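Local coordinates for DHHA1 domain protein (Clostridium perfringens, PDB 3KEW) that is probably related to the editing domain of alanyl-tRNA synthetase and may remove wrongly attached amino acids from tRNA, and binds a zinc ion, at residues Glu143-Val156 with His199-Ile211. Numbering follows the deposited sequence.
Sequences EKEANRLIFENLEV and HPRNTRDLQVIKI
The Phe151 ring has two conformers; in the one described, less certain for that, it carries Ile150 CG2 over the centre of one face. Gln207 O comes obliquely to its CZ, at 3.3 Å. Its CE2 sits over one face of the Arg204 guanidinium, offset toward the rim, with the planes 70° apart. The fold resembles the editing domain of alanyl-tRNA synthetases: residues 143-152 of helix 136-152 run antiparallel to 209-211, the start of an outermost strand of a four-stranded sheet. The Asn147 amide is bonded twice to the backbone of Ile209. Its ND2 gives a nearly straight bond to Ile209 O, 2.7 Å, in the plane of both groups. Its OD1 accepts from Ile209 N at 3.0 Å. With CG beside the backbone N (chi1 -81°), ND2 also reaches Glu143 O, from above its carbonyl plane. Extended Glu143 takes Ile211 N on the anti side of OE1, tilted 35° from the carboxylate plane, while OE2 pairs with Arg140. Further along the helix, Ile150 CD1 packs on Leu206 CB and Ile209 CG2. Leu206 continues onto helix 88-112, which carries the zinc ligands His98 and His102. Val156 N bonds to Arg201 O and Thr203 N to Leu154 O, so Glu155 and Asn202 form a single beta bridge. A water joins Val156 O to Pro200 O. Thr203 OG1 donates to Leu149 O and accepts a bent bond from Leu154 N, both 2.8 Å.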
loop_
_atom_site.group_PDB
_atom_site.type_symbol
_atom_site.label_atom_id
_atom_site.label_comp_id
_atom_site.label_asym_id
_atom_site.label_seq_id
_atom_site.Cartn_x
_atom_site.Cartn_y
_atom_site.Cartn_z
ATOM N N GLU A 143 15.443 1.920 13.557
ATOM C CA GLU A 143 14.422 2.937 13.833
ATOM C C GLU A 143 14.944 4.370 13.635
ATOM O O GLU A 143 14.281 5.202 13.010
ATOM C CB GLU A 143 13.892 2.767 15.258
ATOM C CG GLU A 143 12.707 3.685 15.613
ATOM C CD GLU A 143 12.327 3.637 17.086
ATOM O OE1 GLU A 143 11.119 3.620 17.397
ATOM O OE2 GLU A 143 13.232 3.618 17.946
ATOM N N LYS A 144 16.143 4.637 14.154
ATOM C CA LYS A 144 16.795 5.939 14.027
ATOM C C LYS A 144 17.086 6.274 12.569
ATOM O O LYS A 144 16.782 7.383 12.100
ATOM C CB LYS A 144 18.092 5.950 14.837
ATOM C CG LYS A 144 18.595 7.328 15.228
ATOM C CD LYS A 144 19.840 7.215 16.109
ATOM C CE LYS A 144 20.312 8.578 16.603
ATOM N NZ LYS A 144 21.582 8.461 17.378
ATOM N N GLU A 145 17.659 5.304 11.856
ATOM C CA GLU A 145 18.006 5.474 10.449
ATOM C C GLU A 145 16.770 5.654 9.560
ATOM O O GLU A 145 16.778 6.468 8.630
ATOM C CB GLU A 145 18.875 4.302 9.978
ATOM C CG GLU A 145 19.250 4.308 8.499
ATOM C CD GLU A 145 20.415 5.225 8.155
ATOM O OE1 GLU A 145 20.917 5.947 9.038
ATOM O OE2 GLU A 145 20.842 5.212 6.985
ATOM N N ALA A 146 15.704 4.919 9.870
ATOM C CA ALA A 146 14.442 5.060 9.137
ATOM C C ALA A 146 13.923 6.493 9.245
ATOM O O ALA A 146 13.616 7.129 8.233
ATOM C CB ALA A 146 13.412 4.064 9.642
ATOM N N ASN A 147 13.876 7.001 10.476
ATOM C CA ASN A 147 13.461 8.374 10.749
ATOM C C ASN A 147 14.398 9.408 10.148
ATOM O O ASN A 147 13.952 10.463 9.719
ATOM C CB ASN A 147 13.313 8.590 12.245
ATOM C CG ASN A 147 12.001 8.069 12.768
ATOM O OD1 ASN A 147 10.940 8.569 12.401
ATOM N ND2 ASN A 147 12.060 7.052 13.623
ATOM N N ARG A 148 15.688 9.088 10.100
ATOM C CA ARG A 148 16.662 9.929 9.418
ATOM C C ARG A 148 16.381 10.044 7.916
ATOM O O ARG A 148 16.483 11.135 7.349
ATOM C CB ARG A 148 18.090 9.425 9.649
ATOM C CG ARG A 148 19.149 10.392 9.113
ATOM C CD ARG A 148 20.536 9.824 9.172
ATOM N NE ARG A 148 20.754 8.767 8.183
ATOM C CZ ARG A 148 21.123 8.969 6.921
ATOM N NH1 ARG A 148 21.304 10.196 6.452
ATOM N NH2 ARG A 148 21.303 7.932 6.117
ATOM N N LEU A 149 16.024 8.927 7.278
ATOM C CA LEU A 149 15.707 8.945 5.849
ATOM C C LEU A 149 14.334 9.560 5.546
ATOM O O LEU A 149 14.129 10.074 4.444
ATOM C CB LEU A 149 15.862 7.554 5.206
ATOM C CG LEU A 149 17.277 6.968 5.134
ATOM C CD1 LEU A 149 17.251 5.559 4.536
ATOM C CD2 LEU A 149 18.236 7.886 4.356
ATOM N N ILE A 150 13.410 9.521 6.515
ATOM C CA ILE A 150 12.163 10.285 6.415
ATOM C C ILE A 150 12.489 11.775 6.259
ATOM O O ILE A 150 12.013 12.448 5.329
ATOM C CB ILE A 150 11.231 10.081 7.645
ATOM C CG1 ILE A 150 10.612 8.677 7.639
ATOM C CG2 ILE A 150 10.117 11.144 7.663
ATOM C CD1 ILE A 150 9.726 8.345 8.855
ATOM N N PHE A 151 13.350 12.266 7.145
ATOM C CA PHE A 151 13.674 13.670 7.071
ATOM C C PHE A 151 14.640 14.012 5.931
ATOM O O PHE A 151 14.623 15.145 5.455
ATOM C CB PHE A 151 14.013 14.241 8.452
ATOM C CG PHE A 151 12.839 14.198 9.403
ATOM C CD1 PHE A 151 12.848 13.356 10.508
ATOM C CD2 PHE A 151 11.696 14.958 9.150
ATOM C CE1 PHE A 151 11.754 13.295 11.370
ATOM C CE2 PHE A 151 10.598 14.908 10.000
ATOM C CZ PHE A 151 10.627 14.076 11.117
ATOM N N GLU A 152 15.386 13.029 5.426
ATOM C CA GLU A 152 16.174 13.216 4.193
ATOM C C GLU A 152 15.285 13.295 2.941
ATOM O O GLU A 152 15.719 13.779 1.897
ATOM C CB GLU A 152 17.214 12.107 4.023
ATOM C CG GLU A 152 18.441 12.228 4.923
ATOM C CD GLU A 152 19.315 13.422 4.588
ATOM O OE1 GLU A 152 19.468 13.742 3.390
ATOM O OE2 GLU A 152 19.858 14.037 5.530
ATOM N N ASN A 153 14.050 12.802 3.067
ATOM C CA ASN A 153 13.008 12.873 2.030
ATOM C C ASN A 153 13.354 12.215 0.693
ATOM O O ASN A 153 13.410 12.880 -0.342
ATOM C CB ASN A 153 12.527 14.321 1.816
ATOM C CG ASN A 153 11.159 14.391 1.153
ATOM O OD1 ASN A 153 10.537 13.363 0.869
ATOM N ND2 ASN A 153 10.674 15.606 0.924
ATOM N N LEU A 154 13.569 10.904 0.714
ATOM C CA LEU A 154 13.906 10.192 -0.517
ATOM C C LEU A 154 12.671 10.026 -1.390
ATOM O O LEU A 154 11.550 9.905 -0.884
ATOM C CB LEU A 154 14.534 8.831 -0.220
ATOM C CG LEU A 154 15.658 8.733 0.809
ATOM C CD1 LEU A 154 16.073 7.280 0.966
ATOM C CD2 LEU A 154 16.850 9.604 0.424
ATOM N N GLU A 155 12.884 10.055 -2.699
ATOM C CA GLU A 155 11.832 9.794 -3.671
ATOM C C GLU A 155 11.424 8.316 -3.611
ATOM O O GLU A 155 12.279 7.432 -3.532
ATOM C CB GLU A 155 12.320 10.148 -5.080
ATOM C CG GLU A 155 11.230 10.149 -6.149
ATOM C CD GLU A 155 11.773 10.226 -7.568
ATOM O OE1 GLU A 155 13.007 10.186 -7.760
ATOM O OE2 GLU A 155 10.949 10.307 -8.503
ATOM N N VAL A 156 10.114 8.067 -3.624
ATOM C CA VAL A 156 9.582 6.715 -3.722
ATOM C C VAL A 156 8.833 6.577 -5.056
ATOM O O VAL A 156 7.742 7.114 -5.217
ATOM C CB VAL A 156 8.654 6.363 -2.526
ATOM C CG1 VAL A 156 8.209 4.907 -2.609
ATOM C CG2 VAL A 156 9.345 6.634 -1.182
ATOM N N HIS A 199 1.644 3.341 -2.516
ATOM C CA HIS A 199 2.604 3.999 -1.637
ATOM C C HIS A 199 2.594 5.532 -1.781
ATOM O O HIS A 199 2.199 6.056 -2.830
ATOM C CB HIS A 199 4.007 3.452 -1.941
ATOM C CG HIS A 199 4.196 2.030 -1.512
ATOM N ND1 HIS A 199 4.836 1.688 -0.342
ATOM C CD2 HIS A 199 3.794 0.865 -2.077
ATOM C CE1 HIS A 199 4.837 0.373 -0.211
ATOM N NE2 HIS A 199 4.207 -0.150 -1.249
ATOM N N PRO A 200 3.020 6.262 -0.724
ATOM C CA PRO A 200 3.301 7.691 -0.893
ATOM C C PRO A 200 4.466 7.903 -1.869
ATOM O O PRO A 200 5.172 6.954 -2.185
ATOM C CB PRO A 200 3.691 8.144 0.524
ATOM C CG PRO A 200 3.092 7.108 1.443
ATOM C CD PRO A 200 3.233 5.830 0.671
ATOM N N ARG A 201 4.641 9.122 -2.364
ATOM C CA ARG A 201 5.661 9.375 -3.386
ATOM C C ARG A 201 6.984 9.838 -2.809
ATOM O O ARG A 201 7.952 10.034 -3.549
ATOM C CB ARG A 201 5.168 10.381 -4.429
ATOM C CG ARG A 201 4.373 9.746 -5.560
ATOM C CD ARG A 201 4.246 10.700 -6.732
ATOM N NE ARG A 201 2.996 10.489 -7.458
ATOM C CZ ARG A 201 2.718 11.007 -8.649
ATOM N NH1 ARG A 201 3.605 11.772 -9.275
ATOM N NH2 ARG A 201 1.547 10.749 -9.217
ATOM N N ASN A 202 7.014 10.023 -1.495
ATOM C CA ASN A 202 8.253 10.325 -0.787
ATOM C C ASN A 202 8.259 9.787 0.643
ATOM O O ASN A 202 7.198 9.475 1.202
ATOM C CB ASN A 202 8.572 11.830 -0.839
ATOM C CG ASN A 202 7.430 12.706 -0.341
ATOM O OD1 ASN A 202 6.979 12.590 0.801
ATOM N ND2 ASN A 202 6.971 13.609 -1.202
ATOM N N THR A 203 9.447 9.675 1.235
ATOM C CA THR A 203 9.566 9.209 2.630
ATOM C C THR A 203 9.102 10.253 3.668
ATOM O O THR A 203 8.682 9.887 4.771
ATOM C CB THR A 203 10.992 8.703 2.964
ATOM O OG1 THR A 203 11.944 9.754 2.742
ATOM C CG2 THR A 203 11.365 7.459 2.105
ATOM N N ARG A 204 9.156 11.543 3.312
ATOM C CA ARG A 204 8.678 12.628 4.193
ATOM C C ARG A 204 7.201 12.482 4.542
ATOM O O ARG A 204 6.791 12.804 5.659
ATOM C CB ARG A 204 8.960 14.005 3.574
ATOM C CG ARG A 204 8.595 15.241 4.410
ATOM C CD ARG A 204 9.184 15.235 5.820
ATOM N NE ARG A 204 8.656 16.334 6.633
ATOM C CZ ARG A 204 7.500 16.307 7.300
ATOM N NH1 ARG A 204 6.716 15.233 7.271
ATOM N NH2 ARG A 204 7.127 17.367 8.004
ATOM N N ASP A 205 6.416 11.963 3.592
ATOM C CA ASP A 205 4.997 11.651 3.808
ATOM C C ASP A 205 4.702 10.679 4.954
ATOM O O ASP A 205 3.570 10.617 5.436
ATOM C CB ASP A 205 4.371 11.120 2.517
ATOM C CG ASP A 205 3.788 12.220 1.645
ATOM O OD1 ASP A 205 2.847 11.926 0.880
ATOM O OD2 ASP A 205 4.254 13.377 1.724
ATOM N N LEU A 206 5.713 9.925 5.391
ATOM C CA LEU A 206 5.578 9.047 6.557
ATOM C C LEU A 206 5.479 9.775 7.897
ATOM O O LEU A 206 4.986 9.196 8.860
ATOM C CB LEU A 206 6.743 8.068 6.621
ATOM C CG LEU A 206 6.661 6.644 6.081
ATOM C CD1 LEU A 206 5.490 6.430 5.158
ATOM C CD2 LEU A 206 7.961 6.346 5.375
ATOM N N GLN A 207 5.973 11.018 7.947
ATOM C CA GLN A 207 6.019 11.890 9.150
ATOM C C GLN A 207 7.048 11.402 10.167
ATOM O O GLN A 207 8.064 12.063 10.413
ATOM C CB GLN A 207 4.645 12.067 9.841
ATOM C CG GLN A 207 3.474 12.532 8.955
ATOM C CD GLN A 207 2.111 12.366 9.656
ATOM O OE1 GLN A 207 1.995 12.548 10.869
ATOM N NE2 GLN A 207 1.090 12.014 8.893
ATOM N N VAL A 208 6.764 10.236 10.742
ATOM C CA VAL A 208 7.571 9.615 11.787
ATOM C C VAL A 208 7.273 8.103 11.816
ATOM O O VAL A 208 6.177 7.665 11.453
ATOM C CB VAL A 208 7.314 10.313 13.171
ATOM C CG1 VAL A 208 5.891 10.072 13.664
ATOM C CG2 VAL A 208 8.355 9.926 14.217
ATOM N N ILE A 209 8.261 7.312 12.212
ATOM C CA ILE A 209 8.086 5.878 12.401
ATOM C C ILE A 209 8.607 5.437 13.785
ATOM O O ILE A 209 9.722 5.790 14.202
ATOM C CB ILE A 209 8.711 5.064 11.219
ATOM C CG1 ILE A 209 8.385 3.580 11.319
ATOM C CG2 ILE A 209 10.207 5.275 11.125
ATOM C CD1 ILE A 209 8.318 2.926 9.959
ATOM N N LYS A 210 7.774 4.693 14.501
ATOM C CA LYS A 210 8.130 4.204 15.817
ATOM C C LYS A 210 7.999 2.690 15.899
ATOM O O LYS A 210 6.955 2.131 15.547
ATOM C CB LYS A 210 7.238 4.854 16.880
ATOM C CG LYS A 210 7.591 6.307 17.177
ATOM C CD LYS A 210 6.676 6.877 18.245
ATOM C CE LYS A 210 7.061 8.301 18.617
ATOM N NZ LYS A 210 6.544 9.287 17.641
ATOM N N ILE A 211 9.059 2.036 16.369
ATOM C CA ILE A 211 8.996 0.628 16.737
ATOM C C ILE A 211 8.455 0.511 18.167
ATOM O O ILE A 211 8.996 1.101 19.106
ATOM C CB ILE A 211 10.366 -0.065 16.548
ATOM C CG1 ILE A 211 10.662 -0.194 15.051
ATOM C CG2 ILE A 211 10.411 -1.432 17.269
ATOM C CD1 ILE A 211 12.057 -0.719 14.704
HETATM O O HOH W 1 5.300 6.029 -4.916
#